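Local coordinates for sp1 protein (Swine acute diarrhea syndrome coronavirus, PDB 6LPA) that probably suppresses host gene expression and helps the virus evade innate immunity, as a nonstructural protein 1 of the alphacoronavirus type, at residues Leu6-Ala11 / Cys42-Phe47. Sequence-based numbering, arbitrary orientation.
Sequences LTLAVA and CRFVAF
Val10 and Phe44 form a single parallel bridge between strands 6-11 and 42-46, whose directions diverge by 60°, and Phe44 supplies both backbone groups used on the 42-46 side. Its N donates to Ala9 O at 2.8 Å, and its O accepts from Ala11 N at 3.1 Å, with the latter N-H pointing almost straight at the oxygen (170°). Ala9 O also receives a CA-H...O contact from Arg43 CA, 3.2 Å away. Towards Leu6 the strands splay apart, and a water takes over: Ala9 N donates to it, and it also sits within hydrogen-bonding distance of Cys42 O.

Side chains pack on two flanks of this bridge. Val10 and Phe44 run side by side in the same direction, CG2 of Val10 lying 4.1 Å from CB of Phe44. Phe44 turns CG away from its own N (chi1 175°), which lays the ring obliquely beside that methyl and Leu8 CD1, the latter 4.4 Å from Phe44 CD1; Phe101 of strand 96-104 meets the same ring. On the other flank, the bent chain of Arg43 sets both CD and NH1 3.8 Å from Ala9 CB. Arg43 NH1 reaches back to Cys42 O at 3.0 Å, approaching from above the carbonyl plane, and also bonds Lys40 O, while NE is held by Ser94 O.

Because 6-11 pairs with 96-104 and 42-46 pairs with 85-91, this short junction brings together the two outermost strands of the six-stranded sheet, closing it into the irregular barrel of alphacoronavirus nsp1. With just two direct main-chain hydrogen bonds across it, the closure also relies on apolar packing around Phe44 and on Arg43, whose carbonyl-bound guanidinium keeps its methylenes against Ala9.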
ATOM      1  N   LEU A   6      15.444  14.164  -6.019  1.00 66.23           N
ATOM      2  CA  LEU A   6      16.158  12.899  -5.863  1.00 63.03           C
ATOM      3  C   LEU A   6      16.767  12.441  -7.182  1.00 60.38           C
ATOM      4  O   LEU A   6      16.111  12.473  -8.229  1.00 56.75           O
ATOM      5  CB  LEU A   6      15.218  11.794  -5.349  1.00 63.03           C
ATOM      6  CG  LEU A   6      15.296  11.224  -3.931  1.00 62.60           C
ATOM      7  CD1 LEU A   6      14.244  10.113  -3.739  1.00 57.30           C
ATOM      8  CD2 LEU A   6      16.700  10.708  -3.622  1.00 64.49           C
ATOM      9  N   THR A   7      18.013  11.988  -7.117  1.00 57.58           N
ATOM     10  CA  THR A   7      18.619  11.265  -8.222  1.00 57.09           C
ATOM     11  C   THR A   7      18.418   9.774  -7.972  1.00 54.52           C
ATOM     12  O   THR A   7      18.884   9.231  -6.962  1.00 54.32           O
ATOM     13  CB  THR A   7      20.097  11.617  -8.376  1.00 59.02           C
ATOM     14  OG1 THR A   7      20.222  13.034  -8.552  1.00 61.93           O
ATOM     15  CG2 THR A   7      20.680  10.923  -9.595  1.00 55.73           C
ATOM     16  N   LEU A   8      17.686   9.129  -8.871  1.00 50.66           N
ATOM     17  CA  LEU A   8      17.357   7.717  -8.765  1.00 49.15           C
ATOM     18  C   LEU A   8      18.044   6.930  -9.869  1.00 50.65           C
ATOM     19  O   LEU A   8      18.250   7.437 -10.973  1.00 49.85           O
ATOM     20  CB  LEU A   8      15.844   7.504  -8.862  1.00 47.77           C
ATOM     21  CG  LEU A   8      14.985   8.194  -7.803  1.00 52.11           C
ATOM     22  CD1 LEU A   8      13.510   7.966  -8.098  1.00 52.58           C
ATOM     23  CD2 LEU A   8      15.359   7.731  -6.404  1.00 49.12           C
ATOM     24  N   ALA A   9      18.368   5.674  -9.567  1.00 45.06           N
ATOM     25  CA  ALA A   9      18.943   4.770 -10.547  1.00 43.59           C
ATOM     26  C   ALA A   9      17.817   4.101 -11.330  1.00 49.86           C
ATOM     27  O   ALA A   9      17.165   3.177 -10.833  1.00 50.86           O
ATOM     28  CB  ALA A   9      19.838   3.741  -9.867  1.00 42.96           C
ATOM     29  N   VAL A  10      17.597   4.559 -12.556  1.00 48.39           N
ATOM     30  CA  VAL A  10      16.516   4.054 -13.394  1.00 48.12           C
ATOM     31  C   VAL A  10      17.004   2.825 -14.143  1.00 50.08           C
ATOM     32  O   VAL A  10      18.032   2.872 -14.831  1.00 44.21           O
ATOM     33  CB  VAL A  10      16.036   5.131 -14.371  1.00 50.13           C
ATOM     34  CG1 VAL A  10      15.007   4.533 -15.348  1.00 49.50           C
ATOM     35  CG2 VAL A  10      15.481   6.324 -13.591  1.00 47.10           C
ATOM     36  N   ALA A  11      16.262   1.725 -14.019  1.00 46.76           N
ATOM     37  CA  ALA A  11      16.705   0.467 -14.592  1.00 46.70           C
ATOM     38  C   ALA A  11      16.825   0.593 -16.106  1.00 45.34           C
ATOM     39  O   ALA A  11      16.010   1.254 -16.751  1.00 48.49           O
ATOM     40  CB  ALA A  11      15.729  -0.645 -14.214  1.00 47.11           C
ATOM     41  N   CYS A  42      18.297   0.411  -4.785  1.00 48.70           N
ATOM     42  CA  CYS A  42      16.994   0.275  -5.418  1.00 48.23           C
ATOM     43  C   CYS A  42      17.068   0.788  -6.860  1.00 49.97           C
ATOM     44  O   CYS A  42      17.875   1.671  -7.174  1.00 42.74           O
ATOM     45  CB  CYS A  42      15.948   1.076  -4.619  1.00 51.55           C
ATOM     46  SG  CYS A  42      15.362   0.274  -3.148  1.00 47.81           S
ATOM     47  N   ARG A  43      16.186   0.262  -7.732  1.00 43.29           N
ATOM     48  CA  ARG A  43      16.068   0.707  -9.117  1.00 44.46           C
ATOM     49  C   ARG A  43      14.659   1.209  -9.379  1.00 46.30           C
ATOM     50  O   ARG A  43      13.685   0.617  -8.914  1.00 47.81           O
ATOM     51  CB  ARG A  43      16.409  -0.406 -10.124  1.00 40.67           C
ATOM     52  CG  ARG A  43      17.848  -0.919 -10.026  1.00 43.77           C
ATOM     53  CD  ARG A  43      18.918   0.143 -10.427  1.00 44.92           C
ATOM     54  NE  ARG A  43      20.256  -0.411 -10.220  1.00 45.75           N
ATOM     55  CZ  ARG A  43      20.960  -0.283  -9.094  1.00 49.32           C
ATOM     56  NH1 ARG A  43      20.477   0.410  -8.070  1.00 48.15           N
ATOM     57  NH2 ARG A  43      22.157  -0.835  -8.993  1.00 49.61           N
ATOM     58  N   PHE A  44      14.549   2.318 -10.110  1.00 45.16           N
ATOM     59  CA  PHE A  44      13.241   2.813 -10.499  1.00 46.56           C
ATOM     60  C   PHE A  44      12.755   2.079 -11.743  1.00 50.70           C
ATOM     61  O   PHE A  44      13.449   2.038 -12.763  1.00 44.97           O
ATOM     62  CB  PHE A  44      13.263   4.313 -10.773  1.00 44.54           C
ATOM     63  CG  PHE A  44      11.948   4.837 -11.303  1.00 45.55           C
ATOM     64  CD1 PHE A  44      10.953   5.248 -10.432  1.00 48.31           C
ATOM     65  CD2 PHE A  44      11.706   4.906 -12.668  1.00 43.97           C
ATOM     66  CE1 PHE A  44       9.744   5.726 -10.923  1.00 47.21           C
ATOM     67  CE2 PHE A  44      10.517   5.378 -13.162  1.00 43.10           C
ATOM     68  CZ  PHE A  44       9.528   5.784 -12.294  1.00 48.11           C
ATOM     69  N   VAL A  45      11.542   1.551 -11.674  1.00 47.46           N
ATOM     70  CA  VAL A  45      10.955   0.785 -12.753  1.00 46.39           C
ATOM     71  C   VAL A  45       9.667   1.501 -13.103  1.00 47.61           C
ATOM     72  O   VAL A  45       8.759   1.599 -12.268  1.00 45.82           O
ATOM     73  CB  VAL A  45      10.707  -0.671 -12.344  1.00 48.25           C
ATOM     74  CG1 VAL A  45      10.198  -1.501 -13.528  1.00 43.79           C
ATOM     75  CG2 VAL A  45      11.983  -1.251 -11.736  1.00 48.84           C
ATOM     76  N   ALA A  46       9.598   2.035 -14.319  1.00 43.64           N
ATOM     77  CA  ALA A  46       8.416   2.759 -14.753  1.00 45.91           C
ATOM     78  C   ALA A  46       7.215   1.821 -14.837  1.00 46.46           C
ATOM     79  O   ALA A  46       7.345   0.624 -15.114  1.00 46.91           O
ATOM     80  CB  ALA A  46       8.665   3.410 -16.115  1.00 44.68           C
ATOM     81  N   PHE A  47       6.033   2.372 -14.597  1.00 47.09           N
ATOM     82  CA  PHE A  47       4.825   1.601 -14.831  1.00 49.18           C
ATOM     83  C   PHE A  47       4.712   1.298 -16.318  1.00 51.59           C
ATOM     84  O   PHE A  47       4.894   2.187 -17.161  1.00 48.78           O
ATOM     85  CB  PHE A  47       3.582   2.350 -14.362  1.00 46.53           C
ATOM     86  CG  PHE A  47       2.306   1.586 -14.619  1.00 48.97           C
ATOM     87  CD1 PHE A  47       1.893   0.591 -13.739  1.00 50.38           C
ATOM     88  CD2 PHE A  47       1.569   1.798 -15.782  1.00 48.52           C
ATOM     89  CE1 PHE A  47       0.749  -0.154 -13.973  1.00 51.66           C
ATOM     90  CE2 PHE A  47       0.408   1.082 -16.013  1.00 51.41           C
ATOM     91  CZ  PHE A  47      -0.001   0.084 -15.106  1.00 54.51           C
TER
HETATM   92  O   HOH W   1      17.638   4.507  -7.252  1.00 48.98           O